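Local coordinates for esterase (PDB 7ATL), which hydrolyses carboxylic esters as a family VIII carboxylesterase with a beta-lactamase-like fold, and also shows promiscuous acyltransferase activity, at residues 138-143 and 171-176; 142-147 and 250-255. All blocks are in the same frame, centred on the assembly; numbering follows the deposited sequence.

Interaction 1: residues 138-143 and 171-176; sequences IKDGME and YSLAID. With EDO (1,2-ethanediol), chain F.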
loop_
_atom_site.group_PDB
_atom_site.type_symbol
_atom_site.label_atom_id
_atom_site.label_comp_id
_atom_site.label_asym_id
_atom_site.label_seq_id
_atom_site.Cartn_x
_atom_site.Cartn_y
_atom_site.Cartn_z
ATOM N N ILE A 138 19.692 -4.033 -4.896
ATOM C CA ILE A 138 18.233 -4.090 -5.130
ATOM C C ILE A 138 17.588 -2.863 -4.468
ATOM O O ILE A 138 17.951 -2.513 -3.334
ATOM C CB ILE A 138 17.699 -5.434 -4.602
ATOM C CG1 ILE A 138 18.233 -6.581 -5.461
ATOM C CG2 ILE A 138 16.181 -5.451 -4.517
ATOM C CD1 ILE A 138 18.236 -7.903 -4.758
ATOM N N LYS A 139 16.652 -2.233 -5.167
ATOM C CA LYS A 139 15.907 -1.049 -4.685
ATOM C C LYS A 139 14.500 -1.467 -4.250
ATOM O O LYS A 139 13.904 -2.359 -4.868
ATOM C CB LYS A 139 15.915 0.011 -5.790
ATOM C CG LYS A 139 17.310 0.423 -6.256
ATOM C CD LYS A 139 18.175 1.027 -5.151
ATOM C CE LYS A 139 19.667 0.923 -5.396
ATOM N NZ LYS A 139 20.400 1.089 -4.124
ATOM N N ASP A 140 13.986 -0.832 -3.206
ATOM C CA ASP A 140 12.651 -1.155 -2.638
ATOM C C ASP A 140 11.568 -0.293 -3.288
ATOM O O ASP A 140 10.401 -0.552 -2.982
ATOM C CB ASP A 140 12.657 -1.002 -1.114
ATOM C CG ASP A 140 13.374 -2.113 -0.360
ATOM O OD1 ASP A 140 13.574 -3.223 -0.954
ATOM O OD2 ASP A 140 13.687 -1.881 0.854
ATOM N N GLY A 141 11.922 0.685 -4.130
ATOM C CA GLY A 141 10.952 1.526 -4.860
ATOM C C GLY A 141 10.794 2.946 -4.311
ATOM O O GLY A 141 10.056 3.726 -4.935
ATOM N N MET A 142 11.457 3.331 -3.215
ATOM C CA MET A 142 11.218 4.657 -2.561
ATOM C C MET A 142 12.466 5.552 -2.536
ATOM O O MET A 142 12.332 6.741 -2.163
ATOM C CB MET A 142 10.689 4.438 -1.143
ATOM C CG MET A 142 9.267 3.874 -1.171
ATOM S SD MET A 142 8.767 3.182 0.416
ATOM C CE MET A 142 9.669 1.636 0.369
ATOM N N GLU A 143 13.603 5.030 -3.000
ATOM C CA GLU A 143 14.942 5.669 -2.928
ATOM C C GLU A 143 15.389 6.102 -4.328
ATOM O O GLU A 143 14.755 5.692 -5.314
ATOM C CB GLU A 143 15.958 4.702 -2.311
ATOM C CG GLU A 143 16.313 3.507 -3.196
ATOM C CD GLU A 143 15.303 2.380 -3.068
ATOM O OE1 GLU A 143 15.482 1.560 -2.160
ATOM O OE2 GLU A 143 14.306 2.362 -3.842
ATOM N N TYR A 171 6.452 -10.140 3.751
ATOM C CA TYR A 171 6.171 -8.869 3.051
ATOM C C TYR A 171 7.326 -8.598 2.100
ATOM O O TYR A 171 8.466 -8.727 2.526
ATOM C CB TYR A 171 5.991 -7.729 4.044
ATOM C CG TYR A 171 5.322 -6.524 3.463
ATOM C CD1 TYR A 171 4.167 -6.626 2.710
ATOM C CD2 TYR A 171 5.822 -5.270 3.714
ATOM C CE1 TYR A 171 3.536 -5.510 2.190
ATOM C CE2 TYR A 171 5.214 -4.141 3.193
ATOM C CZ TYR A 171 4.065 -4.258 2.434
ATOM O OH TYR A 171 3.483 -3.122 1.961
ATOM N N SER A 172 7.037 -8.245 0.852
ATOM C CA SER A 172 8.030 -8.441 -0.219
ATOM C C SER A 172 7.888 -7.428 -1.355
ATOM O O SER A 172 6.904 -6.694 -1.447
ATOM C CB SER A 172 7.945 -9.849 -0.723
ATOM O OG SER A 172 6.863 -9.990 -1.625
ATOM N N LEU A 173 8.909 -7.435 -2.202
ATOM C CA LEU A 173 8.936 -6.810 -3.539
ATOM C C LEU A 173 8.016 -7.541 -4.518
ATOM O O LEU A 173 8.119 -7.242 -5.702
ATOM C CB LEU A 173 10.383 -6.887 -4.020
ATOM C CG LEU A 173 11.297 -5.786 -3.486
ATOM C CD1 LEU A 173 12.760 -6.132 -3.757
ATOM C CD2 LEU A 173 10.920 -4.452 -4.113
ATOM N N ALA A 174 7.140 -8.434 -4.065
ATOM C CA ALA A 174 6.331 -9.260 -4.991
ATOM C C ALA A 174 5.498 -8.370 -5.909
ATOM O O ALA A 174 5.275 -8.777 -7.062
ATOM C CB ALA A 174 5.440 -10.234 -4.253
ATOM N N ILE A 175 4.998 -7.240 -5.418
ATOM C CA ILE A 175 4.042 -6.414 -6.219
ATOM C C ILE A 175 4.844 -5.620 -7.265
ATOM O O ILE A 175 4.276 -5.317 -8.321
ATOM C CB ILE A 175 3.110 -5.553 -5.332
ATOM C CG1 ILE A 175 2.345 -6.406 -4.322
ATOM C CG2 ILE A 175 2.128 -4.751 -6.177
ATOM C CD1 ILE A 175 1.567 -7.547 -4.955
ATOM N N ASP A 176 6.125 -5.346 -7.008
ATOM C CA ASP A 176 7.032 -4.735 -8.012
ATOM C C ASP A 176 7.204 -5.747 -9.144
ATOM O O ASP A 176 7.147 -5.336 -10.338
ATOM C CB ASP A 176 8.371 -4.290 -7.411
ATOM C CG ASP A 176 8.268 -3.148 -6.404
ATOM O OD1 ASP A 176 7.485 -3.297 -5.433
ATOM O OD2 ASP A 176 8.978 -2.116 -6.595
HETATM C C1 EDO F . 21.673 -1.144 -2.161
HETATM O O1 EDO F . 20.346 -1.184 -2.712
HETATM C C2 EDO F . 21.730 -1.055 -0.678
HETATM O O2 EDO F . 23.019 -0.910 -0.131
HETATM O O HOH W 1 11.491 -1.884 -6.592
HETATM O O HOH W 2 7.970 -1.715 -3.329
#
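In this beta-lactamase-like fold, Leu173, the N-cap residue of helix 174-186, packs against the loop that follows helix 132-136, just beyond Tyr171, whose hydroxyl bonds to Ser65 and Lys68 of a probable SxxK active-site motif. The branched end of Leu173 does the touching. Its CD1 meets Ile138 CG2 at 3.6 Å, while CD2 lies 3.7 Å from Lys139 O and also near Asp140 CA. Two branched aliphatic side chains suit this buried seam, which Tyr133 of helix 132-136 also lines. Ile138 presents its methyl branch because CG2 stands anti to the backbone N, leaving CG1 beside that nitrogen (chi1 -68°).

Farther along, water joins the segments. Asp176, in the first turn of the helix, receives one water on each carboxylate oxygen: the first also donates to Lys139 O, and the second runs from Asp140 O to Asp176 OD1, 2.7 Å on each leg. Ser262 holds OD2 as well. The carboxylate of Asp140 instead accepts from the backbone N of Arg124. Gly141 has a positive phi (105°), at which a CB would jam against the preceding carbonyl. The turn is gripped by Glu143, itself salt-bridged to Arg124: Asp140 N points almost straight at OE1 (3.0 Å, 171°), and Gly141 N reaches the syn lone pair of OE2 at 2.9 Å.

Interaction 2: residues 142-147 and 250-255; sequences MELSSL and APSRAL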
loop_
_atom_site.group_PDB
_atom_site.type_symbol
_atom_site.label_atom_id
_atom_site.label_comp_id
_atom_site.label_asym_id
_atom_site.label_seq_id
_atom_site.Cartn_x
_atom_site.Cartn_y
_atom_site.Cartn_z
ATOM N N MET A 142 11.457 3.331 -3.215
ATOM C CA MET A 142 11.218 4.657 -2.561
ATOM C C MET A 142 12.466 5.552 -2.536
ATOM O O MET A 142 12.332 6.741 -2.163
ATOM C CB MET A 142 10.689 4.438 -1.143
ATOM C CG MET A 142 9.267 3.874 -1.171
ATOM S SD MET A 142 8.767 3.182 0.416
ATOM C CE MET A 142 9.669 1.636 0.369
ATOM N N GLU A 143 13.603 5.030 -3.000
ATOM C CA GLU A 143 14.942 5.669 -2.928
ATOM C C GLU A 143 15.389 6.102 -4.328
ATOM O O GLU A 143 14.755 5.692 -5.314
ATOM C CB GLU A 143 15.958 4.702 -2.311
ATOM C CG GLU A 143 16.313 3.507 -3.196
ATOM C CD GLU A 143 15.303 2.380 -3.068
ATOM O OE1 GLU A 143 15.482 1.560 -2.160
ATOM O OE2 GLU A 143 14.306 2.362 -3.842
ATOM N N LEU A 144 16.456 6.902 -4.422
ATOM C CA LEU A 144 17.013 7.325 -5.734
ATOM C C LEU A 144 17.802 6.155 -6.333
ATOM O O LEU A 144 18.415 5.386 -5.582
ATOM C CB LEU A 144 17.886 8.570 -5.558
ATOM C CG LEU A 144 17.174 9.832 -5.065
ATOM C CD1 LEU A 144 18.149 10.995 -4.988
ATOM C CD2 LEU A 144 15.999 10.203 -5.952
ATOM N N SER A 145 17.746 6.012 -7.648
ATOM C CA SER A 145 18.492 4.983 -8.404
ATOM C C SER A 145 18.529 5.368 -9.877
ATOM O O SER A 145 17.688 6.182 -10.301
ATOM C CB SER A 145 17.897 3.600 -8.222
ATOM O OG SER A 145 17.006 3.260 -9.274
ATOM N N SER A 146 19.426 4.723 -10.625
ATOM C CA SER A 146 19.613 4.904 -12.083
ATOM C C SER A 146 18.951 3.741 -12.822
ATOM O O SER A 146 19.124 3.654 -14.035
ATOM C CB SER A 146 21.072 4.995 -12.419
ATOM O OG SER A 146 21.721 3.765 -12.118
ATOM N N LEU A 147 18.223 2.881 -12.121
ATOM C CA LEU A 147 17.717 1.620 -12.714
ATOM C C LEU A 147 16.383 1.856 -13.412
ATOM O O LEU A 147 15.610 2.733 -12.967
ATOM C CB LEU A 147 17.559 0.578 -11.615
ATOM C CG LEU A 147 18.796 0.385 -10.749
ATOM C CD1 LEU A 147 18.500 -0.617 -9.660
ATOM C CD2 LEU A 147 19.999 -0.057 -11.578
ATOM N N ALA A 250 13.352 8.819 -0.407
ATOM C CA ALA A 250 13.753 9.941 -1.264
ATOM C C ALA A 250 12.483 10.630 -1.749
ATOM O O ALA A 250 11.968 10.336 -2.825
ATOM C CB ALA A 250 14.637 9.441 -2.375
ATOM N N PRO A 251 11.940 11.570 -0.945
ATOM C CA PRO A 251 10.737 12.317 -1.323
ATOM C C PRO A 251 10.773 13.037 -2.681
ATOM O O PRO A 251 9.715 13.283 -3.205
ATOM C CB PRO A 251 10.544 13.306 -0.168
ATOM C CG PRO A 251 11.191 12.580 0.988
ATOM C CD PRO A 251 12.412 11.911 0.403
ATOM N N SER A 252 11.939 13.283 -3.266
ATOM C CA SER A 252 12.034 13.883 -4.627
ATOM C C SER A 252 11.610 12.864 -5.698
ATOM O O SER A 252 11.218 13.308 -6.786
ATOM C CB SER A 252 13.412 14.437 -4.902
ATOM O OG SER A 252 14.372 13.400 -5.043
ATOM N N ARG A 253 11.701 11.556 -5.425
ATOM C CA ARG A 253 11.424 10.496 -6.430
ATOM C C ARG A 253 10.063 10.731 -7.101
ATOM O O ARG A 253 9.979 10.602 -8.343
ATOM C CB ARG A 253 11.466 9.124 -5.758
ATOM C CG ARG A 253 11.499 7.953 -6.730
ATOM C CD ARG A 253 11.456 6.635 -5.988
ATOM N NE ARG A 253 11.890 5.525 -6.816
ATOM C CZ ARG A 253 11.144 4.943 -7.743
ATOM N NH1 ARG A 253 9.910 5.369 -7.986
ATOM N NH2 ARG A 253 11.648 3.923 -8.418
ATOM N N ALA A 254 9.050 11.093 -6.304
ATOM C CA ALA A 254 7.656 11.389 -6.725
ATOM C C ALA A 254 7.604 12.445 -7.847
ATOM O O ALA A 254 6.555 12.530 -8.515
ATOM C CB ALA A 254 6.858 11.836 -5.523
ATOM N N LEU A 255 8.657 13.252 -8.034
ATOM C CA LEU A 255 8.667 14.375 -9.019
ATOM C C LEU A 255 9.419 13.980 -10.285
ATOM O O LEU A 255 9.345 14.742 -11.243
ATOM C CB LEU A 255 9.284 15.625 -8.381
ATOM C CG LEU A 255 8.565 16.127 -7.122
ATOM C CD1 LEU A 255 9.336 17.250 -6.453
ATOM C CD2 LEU A 255 7.145 16.567 -7.438
HETATM O O HOH W 3 14.854 4.929 -8.424
HETATM O O HOH W 4 13.899 3.032 -6.541
#
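Two direct hydrogen bonds join Met142 and Glu143 to Ala250 and Arg253, pinning the loop 142-147 to the turn that leaves strand 246-249. In the first, backbone to backbone, Ala250 N donates to Met142 O at 2.9 Å. In the second, Arg253 NE donates to Glu143 O over 3.2 Å; the oxygen lies in the guanidinium plane, at its edge, although the N-H is bent from the line (138°). Arginine suits the place because its long aliphatic arm, extended from CG to NE, spans the gap and still delivers an N-H at its end. With CG anti to the backbone N (chi1 -167°), that arm is directed across the contact, and CD passes 3.5 Å from the same Glu143 O.

Water reinforces the polar side. One molecule donates to both Glu143 O and Glu143 OE2 and accepts from Arg253 NH2 at 3.1 Å, linking carboxylate and guanidinium without direct contact between them. Glu143 OE1 is salt-bridged to Arg124. A second water donates to Glu143 O and pairs with Ser145 OG, which also accepts from Leu147 N, two residues on, forming an ST turn.

The apolar part centres on Ala250. Its methyl group is small enough to lie against the loop backbone, with CB 3.7 Å from Leu144 CG, and Leu144 CD2 approaches Ser252 OG.

Around this contact, Tyr260 meets Arg253 twice, by a cation-pi pair and by its carbonyl O, which accepts from NH2; Met142 packs on Ile247 and Leu249 of strand 246-249, and the 142-147 loop runs on toward helix 149-157.

Overall arrangement
Following the chain from the N terminus, both contacts start in the connection between helices 132-136 and 149-157, and they share Met142 and Glu143. Interaction 1 closes the shorter loop, returning at 171-176 after helix 149-157 to fasten the start of helix 174-186. Interaction 2 reaches much farther ahead, to 250-255, past helices 174-186 and 190-199 and strand 246-249. The spans cross: 142-147 begins in the last two residues of 138-143, so most of the shorter span lies within the longer, which runs on to 250-255. Their centres are about 12 Å apart, and Lys139 packs against Ser145 and Leu147 where they meet. One connection thus ties helix 174-186 to the turn after strand 246-249.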